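Local coordinates for glycosyl hydrolase family 2, TIM barrel domain protein (Parabacteroides merdae ATCC 43184, PDB 6DXU) that probably hydrolyses beta-D-glucuronides, removing glucuronic acid from conjugates met in the human gut, as a family 2 glycoside hydrolase, at residues D[56-59]-D[60-63]; D[150-153]-D[154-157]. One frame throughout, in Å; residues are numbered along the deposited sequence.

Contact 1 (D[56-59]-D[60-63])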
ATOM      1  N   PRO D  56      -3.891  26.384 -29.314  1.00 36.06           N
ATOM      2  CA  PRO D  56      -4.747  25.864 -30.388  1.00 38.48           C
ATOM      3  C   PRO D  56      -3.927  25.095 -31.416  1.00 29.92           C
ATOM      4  O   PRO D  56      -2.839  25.513 -31.811  1.00 29.49           O
ATOM      5  CB  PRO D  56      -5.390  27.125 -30.987  1.00 41.28           C
ATOM      6  CG  PRO D  56      -4.650  28.285 -30.403  1.00 40.13           C
ATOM      7  CD  PRO D  56      -4.071  27.830 -29.102  1.00 35.73           C
ATOM      8  N   GLY D  57      -4.458  23.953 -31.839  1.00 27.00           N
ATOM      9  CA  GLY D  57      -3.768  23.119 -32.803  1.00 29.31           C
ATOM     10  C   GLY D  57      -2.607  22.309 -32.264  1.00 30.38           C
ATOM     11  O   GLY D  57      -1.914  21.657 -33.056  1.00 30.76           O
ATOM     12  N   SER D  58      -2.376  22.319 -30.953  1.00 27.60           N
ATOM     13  CA  SER D  58      -1.286  21.572 -30.332  1.00 25.45           C
ATOM     14  C   SER D  58      -1.722  20.143 -29.997  1.00 22.62           C
ATOM     15  O   SER D  58      -2.890  19.776 -30.119  1.00 21.43           O
ATOM     16  CB  SER D  58      -0.826  22.284 -29.066  1.00 22.95           C
ATOM     17  OG  SER D  58      -1.867  22.237 -28.097  1.00 23.79           O
ATOM     18  N   SER D  59      -0.753  19.316 -29.578  1.00 23.99           N
ATOM     19  CA  SER D  59      -1.100  17.970 -29.126  1.00 21.84           C
ATOM     20  C   SER D  59      -1.977  18.009 -27.885  1.00 22.43           C
ATOM     21  O   SER D  59      -2.789  17.100 -27.670  1.00 21.20           O
ATOM     22  CB  SER D  59       0.164  17.147 -28.859  1.00 20.68           C
ATOM     23  OG  SER D  59       0.845  16.866 -30.069  1.00 20.95           O
ATOM     24  N   GLU D  60      -1.819  19.042 -27.056  1.00 20.39           N
ATOM     25  CA  GLU D  60      -2.647  19.205 -25.864  1.00 21.14           C
ATOM     26  C   GLU D  60      -4.095  19.539 -26.193  1.00 23.17           C
ATOM     27  O   GLU D  60      -4.958  19.411 -25.320  1.00 22.81           O
ATOM     28  CB  GLU D  60      -2.074  20.310 -24.976  1.00 19.09           C
ATOM     29  CG  GLU D  60      -0.749  19.966 -24.319  1.00 21.98           C
ATOM     30  CD  GLU D  60       0.456  20.435 -25.129  1.00 25.81           C
ATOM     31  OE1 GLU D  60       0.312  20.693 -26.346  1.00 24.44           O
ATOM     32  OE2 GLU D  60       1.551  20.549 -24.539  1.00 25.54           O
ATOM     33  N   ALA D  61      -4.371  19.988 -27.415  1.00 19.90           N
ATOM     34  CA  ALA D  61      -5.708  20.401 -27.827  1.00 21.50           C
ATOM     35  C   ALA D  61      -6.615  19.224 -28.189  1.00 20.89           C
ATOM     36  O   ALA D  61      -7.790  19.443 -28.509  1.00 22.83           O
ATOM     37  CB  ALA D  61      -5.595  21.357 -29.017  1.00 21.35           C
ATOM     38  N   VAL D  62      -6.099  17.998 -28.154  1.00 17.50           N
ATOM     39  CA  VAL D  62      -6.900  16.777 -28.236  1.00 18.78           C
ATOM     40  C   VAL D  62      -6.635  15.990 -26.954  1.00 20.11           C
ATOM     41  O   VAL D  62      -5.553  16.122 -26.364  1.00 20.95           O
ATOM     42  CB  VAL D  62      -6.562  15.948 -29.495  1.00 20.93           C
ATOM     43  CG1 VAL D  62      -6.895  16.728 -30.777  1.00 19.56           C
ATOM     44  CG2 VAL D  62      -5.088  15.498 -29.483  1.00 16.63           C
ATOM     45  N   PRO D  63      -7.577  15.162 -26.479  1.00 17.91           N
ATOM     46  CA  PRO D  63      -8.897  14.963 -27.089  1.00 17.41           C
ATOM     47  C   PRO D  63      -9.780  16.200 -26.982  1.00 17.56           C
ATOM     48  O   PRO D  63      -9.519  17.083 -26.161  1.00 19.66           O
ATOM     49  CB  PRO D  63      -9.486  13.798 -26.289  1.00 18.10           C
ATOM     50  CG  PRO D  63      -8.809  13.871 -24.974  1.00 18.98           C
ATOM     51  CD  PRO D  63      -7.408  14.356 -25.258  1.00 21.73           C
TER
HETATM   52  O   HOH W   1       2.101  20.052 -28.221  1.00 22.80           O
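The carboxylate of Glu60 is the flat group here, and two neighbours reach its OE1 from opposite sides of its plane, each tilted only about 30° out of it and so nearer the plane than the perpendicular. Ser58 OG is one, 3.2 Å from Glu60 OE1, with Ser58 CB on that same side; the other is a water, which donates to Glu60 OE1 at 2.7 Å. The other oxygen, Glu60 OE2, is hydrogen-bonded to Asn435 ND2 of the second subunit. The frame is a short 3-10 segment in the sugar-binding domain. Its evidence is the bond from Ala61 N to Ser58 O, 3.1 Å long with an angle of 150° at the hydrogen. Helical backbone angles at Ser59 and Glu60 make this first turn one of type I, and a weak bond from Val62 N to Ser59 O carries the segment one residue further. The bend in the Glu60 chain (chi2 93°), added to a CG placed beside the backbone N, folds the acid back toward the start of the turn. There the same water accepts from Ser59 N at 3.2 Å, tying side chain to backbone. Ser58 OG has its own hydrogen bond to Ala55 O, just upstream. The turn also belongs to a subunit interface: Ser59 OG bonds to Leu181 O of the second subunit, whose Pro599 and Val600 pack on Val62 and Ser59. Past the turn the chain enters the cis peptide before Pro63, and Val62 CG2 rests 3.3 Å from Ser59 O.

Contact 2 (D[150-153]-D[154-157]); sequences LGSK and DAER
Lys153 and Glu156, three residues apart, form a salt bridge on the surface, with Lys153 NZ 3.1 Å from Glu156 OE2. The ammonium group does not approach in the carboxylate plane but from above it, 49° out, and the two side chains meet at a slant. Lys153 starts with CG anti to its backbone N (chi1 168°) and then bends at chi2, which carries an otherwise extended chain along to the acid; Lys153 CE follows at 3.7 Å from Glu156 OE2. Both residues are exposed, so the pair is probably well screened by solvent.

The backbone of the turn is held by Ala155 N donating to Ser152 O at 3.2 Å, in a nearly straight bond. One residue on, a water bridges the chain: it donates to Lys153 O at 3.0 Å and accepts from Arg157 N at 2.9 Å, so it stands where a direct bond of a regular helix would run. Ser152 OG takes a weak bond from Asp154 N, bent to 125° at the hydrogen, and is also hydrogen-bonded to Phe149 O in the preceding helix 143-150.

Packing is sparse. The methyl group of Ala155 points back toward the earlier residues and meets two carbonyl oxygens, its CB 3.6 Å from Ser152 O and 3.7 Å from Leu150 O. Arg157 packs against Pro53 and Tyr124. Taken together, helical angles at Lys153 and Asp154 with the bond that closes from Ala155 to Ser152 define a type I beta turn; the weak serine bond within it has the pattern of an ST turn, just beyond the end of a helix.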
ATOM      1  N   LEU D 150      -4.568  29.711  -5.260  1.00 19.72           N
ATOM      2  CA  LEU D 150      -4.554  31.131  -5.581  1.00 19.92           C
ATOM      3  C   LEU D 150      -3.237  31.779  -5.189  1.00 20.12           C
ATOM      4  O   LEU D 150      -2.818  32.760  -5.815  1.00 20.48           O
ATOM      5  CB  LEU D 150      -5.724  31.833  -4.887  1.00 20.49           C
ATOM      6  CG  LEU D 150      -7.116  31.562  -5.475  1.00 20.09           C
ATOM      7  CD1 LEU D 150      -8.223  32.318  -4.676  1.00 18.94           C
ATOM      8  CD2 LEU D 150      -7.162  31.892  -6.965  1.00 20.29           C
ATOM      9  N   GLY D 151      -2.544  31.219  -4.196  1.00 20.73           N
ATOM     10  CA  GLY D 151      -1.270  31.764  -3.787  1.00 22.68           C
ATOM     11  C   GLY D 151      -0.080  31.296  -4.598  1.00 26.58           C
ATOM     12  O   GLY D 151       1.038  31.731  -4.328  1.00 25.37           O
ATOM     13  N   SER D 152      -0.291  30.488  -5.632  1.00 24.02           N
ATOM     14  CA  SER D 152       0.786  29.895  -6.411  1.00 26.60           C
ATOM     15  C   SER D 152       1.048  30.694  -7.681  1.00 24.08           C
ATOM     16  O   SER D 152       0.204  31.453  -8.150  1.00 26.26           O
ATOM     17  CB  SER D 152       0.432  28.459  -6.786  1.00 23.76           C
ATOM     18  OG  SER D 152      -0.497  28.487  -7.852  1.00 25.74           O
ATOM     19  N   LYS D 153       2.231  30.489  -8.260  1.00 29.97           N
ATOM     20  CA  LYS D 153       2.553  31.163  -9.517  1.00 33.60           C
ATOM     21  C   LYS D 153       1.665  30.690 -10.662  1.00 34.37           C
ATOM     22  O   LYS D 153       1.415  31.450 -11.611  1.00 35.39           O
ATOM     23  CB  LYS D 153       4.035  30.958  -9.843  1.00 36.35           C
ATOM     24  CG  LYS D 153       4.456  31.356 -11.260  1.00 49.50           C
ATOM     25  CD  LYS D 153       4.332  32.853 -11.526  1.00 55.57           C
ATOM     26  CE  LYS D 153       4.905  33.205 -12.900  1.00 56.89           C
ATOM     27  NZ  LYS D 153       4.903  34.672 -13.170  1.00 62.61           N
ATOM     28  N   ASP D 154       1.109  29.486 -10.549  1.00 22.72           N
ATOM     29  CA  ASP D 154       0.265  28.946 -11.600  1.00 28.24           C
ATOM     30  C   ASP D 154      -1.086  29.644 -11.708  1.00 25.60           C
ATOM     31  O   ASP D 154      -1.775  29.450 -12.711  1.00 29.03           O
ATOM     32  CB  ASP D 154       0.049  27.457 -11.343  1.00 30.18           C
ATOM     33  CG  ASP D 154       1.349  26.693 -11.284  1.00 42.02           C
ATOM     34  OD1 ASP D 154       1.856  26.364 -12.376  1.00 53.84           O
ATOM     35  OD2 ASP D 154       1.876  26.463 -10.167  1.00 44.40           O
ATOM     36  N   ALA D 155      -1.482  30.440 -10.711  1.00 22.91           N
ATOM     37  CA  ALA D 155      -2.832  31.005 -10.726  1.00 20.97           C
ATOM     38  C   ALA D 155      -3.029  32.043 -11.833  1.00 23.03           C
ATOM     39  O   ALA D 155      -4.143  32.158 -12.365  1.00 22.75           O
ATOM     40  CB  ALA D 155      -3.159  31.596  -9.350  1.00 19.28           C
ATOM     41  N   GLU D 156      -1.969  32.769 -12.220  1.00 27.86           N
ATOM     42  CA  GLU D 156      -2.073  33.847 -13.213  1.00 30.46           C
ATOM     43  C   GLU D 156      -2.751  33.378 -14.484  1.00 27.49           C
ATOM     44  O   GLU D 156      -3.580  34.084 -15.073  1.00 27.25           O
ATOM     45  CB  GLU D 156      -0.682  34.356 -13.606  1.00 35.02           C
ATOM     46  CG  GLU D 156       0.079  35.185 -12.619  1.00 47.91           C
ATOM     47  CD  GLU D 156       1.393  35.670 -13.225  1.00 58.85           C
ATOM     48  OE1 GLU D 156       1.888  36.740 -12.811  1.00 62.81           O
ATOM     49  OE2 GLU D 156       1.921  34.977 -14.129  1.00 58.01           O
ATOM     50  N   ARG D 157      -2.386  32.184 -14.928  1.00 23.48           N
ATOM     51  CA  ARG D 157      -2.817  31.650 -16.205  1.00 22.06           C
ATOM     52  C   ARG D 157      -4.323  31.421 -16.276  1.00 26.93           C
ATOM     53  O   ARG D 157      -4.896  31.416 -17.376  1.00 25.29           O
ATOM     54  CB  ARG D 157      -2.027  30.344 -16.370  1.00 28.13           C
ATOM     55  CG  ARG D 157      -2.303  29.485 -17.521  1.00 35.87           C
ATOM     56  CD  ARG D 157      -1.084  28.578 -17.715  1.00 31.95           C
ATOM     57  NE  ARG D 157      -0.951  27.498 -16.730  1.00 31.61           N
ATOM     58  CZ  ARG D 157      -1.673  26.379 -16.773  1.00 24.19           C
ATOM     59  NH1 ARG D 157      -2.580  26.234 -17.726  1.00 24.07           N
ATOM     60  NH2 ARG D 157      -1.487  25.411 -15.877  1.00 24.42           N
TER
HETATM   61  O   HOH W   2       0.240  31.004 -14.378  1.00 36.22           O

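From the N terminus, contact 1 comes first, closing a turn in the loop that leads from helix 48-51 to strand 66-68, at one margin of the six-stranded antiparallel sheet. Contact 2 follows in series, turning the chain between helix 143-150 and strand 162-169, an inner strand of that same sheet. The two neither nest nor cross. The centres of contact 1 and contact 2 are about 23 Å apart. The nearest atoms of contact 1 and contact 2 are about 9 Å apart, so the two do not touch. The link is indirect: Arg157 of contact 2 hydrogen-bonds through NH2 to Val51 O, at the end of the helix preceding contact 1. Contact 1 faces the second subunit, whereas no other chain of the assembly reaches contact 2.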